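Local coordinates for amino acid ABC transporter, binding protein (Thermus thermophilus, PDB 3VV5) that binds the lysine analogue (S)-2-aminoethyl-L-cysteine as the solute-binding component of an ABC transporter involved in taking it up, at residues Q82-L87 / A101-T106. Numbering follows the deposited sequence.
Sequences QSFDTL and ASHGIT. With SLZ (L-thialysine), chain C.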
loop_
_atom_site.group_PDB
_atom_site.type_symbol
_atom_site.label_atom_id
_atom_site.label_comp_id
_atom_site.label_asym_id
_atom_site.label_seq_id
_atom_site.Cartn_x
_atom_site.Cartn_y
_atom_site.Cartn_z
ATOM N N GLN A 82 3.846 -11.206 3.937
ATOM C CA GLN A 82 3.703 -11.240 5.402
ATOM C C GLN A 82 2.625 -10.266 5.850
ATOM O O GLN A 82 2.269 -9.342 5.121
ATOM C CB GLN A 82 5.027 -10.801 6.070
ATOM C CG GLN A 82 6.246 -11.689 5.803
ATOM C CD GLN A 82 6.259 -12.921 6.695
ATOM O OE1 GLN A 82 5.941 -14.032 6.261
ATOM N NE2 GLN A 82 6.615 -12.723 7.955
ATOM N N SER A 83 2.153 -10.419 7.084
ATOM C CA SER A 83 1.196 -9.462 7.641
ATOM C C SER A 83 1.718 -8.015 7.540
ATOM O O SER A 83 2.892 -7.752 7.835
ATOM C CB SER A 83 0.862 -9.850 9.089
ATOM O OG SER A 83 -0.114 -8.970 9.624
ATOM N N PHE A 84 0.863 -7.084 7.095
ATOM C CA PHE A 84 1.294 -5.715 6.838
ATOM C C PHE A 84 2.076 -5.084 8.007
ATOM O O PHE A 84 3.156 -4.517 7.788
ATOM C CB PHE A 84 0.123 -4.796 6.431
ATOM C CG PHE A 84 0.534 -3.356 6.198
ATOM C CD1 PHE A 84 1.235 -2.986 5.050
ATOM C CD2 PHE A 84 0.248 -2.374 7.144
ATOM C CE1 PHE A 84 1.636 -1.652 4.837
ATOM C CE2 PHE A 84 0.644 -1.030 6.946
ATOM C CZ PHE A 84 1.339 -0.665 5.787
ATOM N N ASP A 85 1.524 -5.192 9.221
ATOM C CA ASP A 85 2.100 -4.501 10.400
ATOM C C ASP A 85 3.480 -5.019 10.819
ATOM O O ASP A 85 4.156 -4.426 11.669
ATOM C CB ASP A 85 1.126 -4.504 11.593
ATOM C CG ASP A 85 0.795 -5.926 12.120
ATOM O OD1 ASP A 85 1.053 -6.923 11.433
ATOM O OD2 ASP A 85 0.227 -6.032 13.228
ATOM N N THR A 86 3.903 -6.114 10.197
ATOM C CA THR A 86 5.199 -6.710 10.502
ATOM C C THR A 86 6.295 -6.298 9.524
ATOM O O THR A 86 7.477 -6.580 9.773
ATOM C CB THR A 86 5.165 -8.257 10.460
ATOM O OG1 THR A 86 5.158 -8.718 9.093
ATOM C CG2 THR A 86 3.963 -8.819 11.224
ATOM N N LEU A 87 5.920 -5.655 8.419
ATOM C CA LEU A 87 6.834 -5.516 7.268
ATOM C C LEU A 87 8.042 -4.614 7.518
ATOM O O LEU A 87 9.145 -5.005 7.204
ATOM C CB LEU A 87 6.093 -5.071 5.987
ATOM C CG LEU A 87 5.193 -6.092 5.281
ATOM C CD1 LEU A 87 4.394 -5.382 4.203
ATOM C CD2 LEU A 87 6.001 -7.270 4.688
ATOM N N ALA A 101 4.727 -2.310 -0.483
ATOM C CA ALA A 101 3.484 -2.753 0.114
ATOM C C ALA A 101 2.577 -1.557 0.463
ATOM O O ALA A 101 1.856 -1.570 1.469
ATOM C CB ALA A 101 3.790 -3.590 1.346
ATOM N N SER A 102 2.627 -0.536 -0.384
ATOM C CA SER A 102 1.756 0.637 -0.301
ATOM C C SER A 102 1.967 1.497 0.954
ATOM O O SER A 102 1.012 2.095 1.445
ATOM C CB SER A 102 0.281 0.214 -0.440
ATOM O OG SER A 102 0.005 -0.252 -1.756
ATOM N N HIS A 103 3.196 1.580 1.458
ATOM C CA HIS A 103 3.463 2.422 2.633
ATOM C C HIS A 103 3.456 3.885 2.261
ATOM O O HIS A 103 4.266 4.330 1.446
ATOM C CB HIS A 103 4.810 2.108 3.293
ATOM C CG HIS A 103 4.863 0.772 3.963
ATOM N ND1 HIS A 103 4.590 0.599 5.309
ATOM C CD2 HIS A 103 5.160 -0.452 3.477
ATOM C CE1 HIS A 103 4.727 -0.681 5.620
ATOM N NE2 HIS A 103 5.087 -1.336 4.529
ATOM N N GLY A 104 2.557 4.633 2.877
ATOM C CA GLY A 104 2.616 6.083 2.813
ATOM C C GLY A 104 3.817 6.564 3.605
ATOM O O GLY A 104 4.172 5.979 4.608
ATOM N N ILE A 105 4.476 7.607 3.119
ATOM C CA ILE A 105 5.593 8.206 3.848
ATOM C C ILE A 105 5.001 9.029 4.976
ATOM O O ILE A 105 4.128 9.861 4.739
ATOM C CB ILE A 105 6.442 9.106 2.942
ATOM C CG1 ILE A 105 7.123 8.266 1.849
ATOM C CG2 ILE A 105 7.502 9.878 3.756
ATOM C CD1 ILE A 105 7.738 9.100 0.714
ATOM N N THR A 106 5.460 8.759 6.199
ATOM C CA THR A 106 5.111 9.572 7.388
ATOM C C THR A 106 6.397 9.920 8.151
ATOM O O THR A 106 7.431 9.280 7.943
ATOM C CB THR A 106 4.175 8.817 8.345
ATOM O OG1 THR A 106 4.888 7.732 8.942
ATOM C CG2 THR A 106 2.946 8.271 7.601
HETATM N N SLZ C . -1.453 3.291 2.602
HETATM C CA SLZ C . -1.496 2.373 3.763
HETATM C CB SLZ C . -0.933 0.977 3.380
HETATM S SG SLZ C . -2.071 -0.438 3.165
HETATM C CD SLZ C . -0.785 -1.654 2.704
HETATM C CE SLZ C . -1.213 -3.118 2.556
HETATM N NZ SLZ C . -0.302 -3.771 1.601
HETATM C C SLZ C . -0.526 2.972 4.778
HETATM O O SLZ C . -0.699 2.705 5.977
HETATM O OXT SLZ C . 0.389 3.697 4.324
#
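Phe84 lies between the bound L-thialysine and His103: the thioether SG of the ligand stands over one face of the phenyl ring, 4.2 Å above its plane and displaced toward the rim, while the imidazole approaches on the opposite side. The methylene SLZ CD, next to the sulfur, comes nearest, 3.2 Å from Phe84 CE1. The two rings form an offset stack, with centroids 4.6 Å apart and planes inclined at 25°. The imidazole meets Phe84 with its face, Phe84 CE1 lying 3.3 Å above it, and receives the CD1 methyl of Leu87 at its edge. At the edge of the phenyl ring itself, Phe84 CE1 is 3.4 Å from Ala101 O. With its CG anti to the backbone N (chi1 178°), the phenyl group extends inward from the loop after strand 76-81, whereas His103 reaches it from the other direction. Beside the imidazole, Leu87 CD1 presses on Ala101 CB at 3.4 Å, a tight methyl-methyl contact.

The same stretch of backbone that carries the imidazole grips the ligand at both ends. Ala101 O accepts from the terminal amine, SLZ NZ, and Ser102 O from the alpha-amine, SLZ N; Gly104 N gives an almost straight bond (170°) to the carboxylate oxygen SLZ OXT at 2.8 Å. Arg109 and Glu215 bind the ligand too, a pairing familiar from amino acid-binding proteins of this family. Behind the site, Ser102 OG is hydrogen-bonded to Glu62 and Tyr120, which probably helps to fix Ser102.

Labour is thus divided: main-chain groups of 101-104, joined by side chains such as Arg109 and Glu215, hold both ends, and the phenyl ring, backed by the imidazole, offers an apolar surface to the thioether and its neighbouring methylenes.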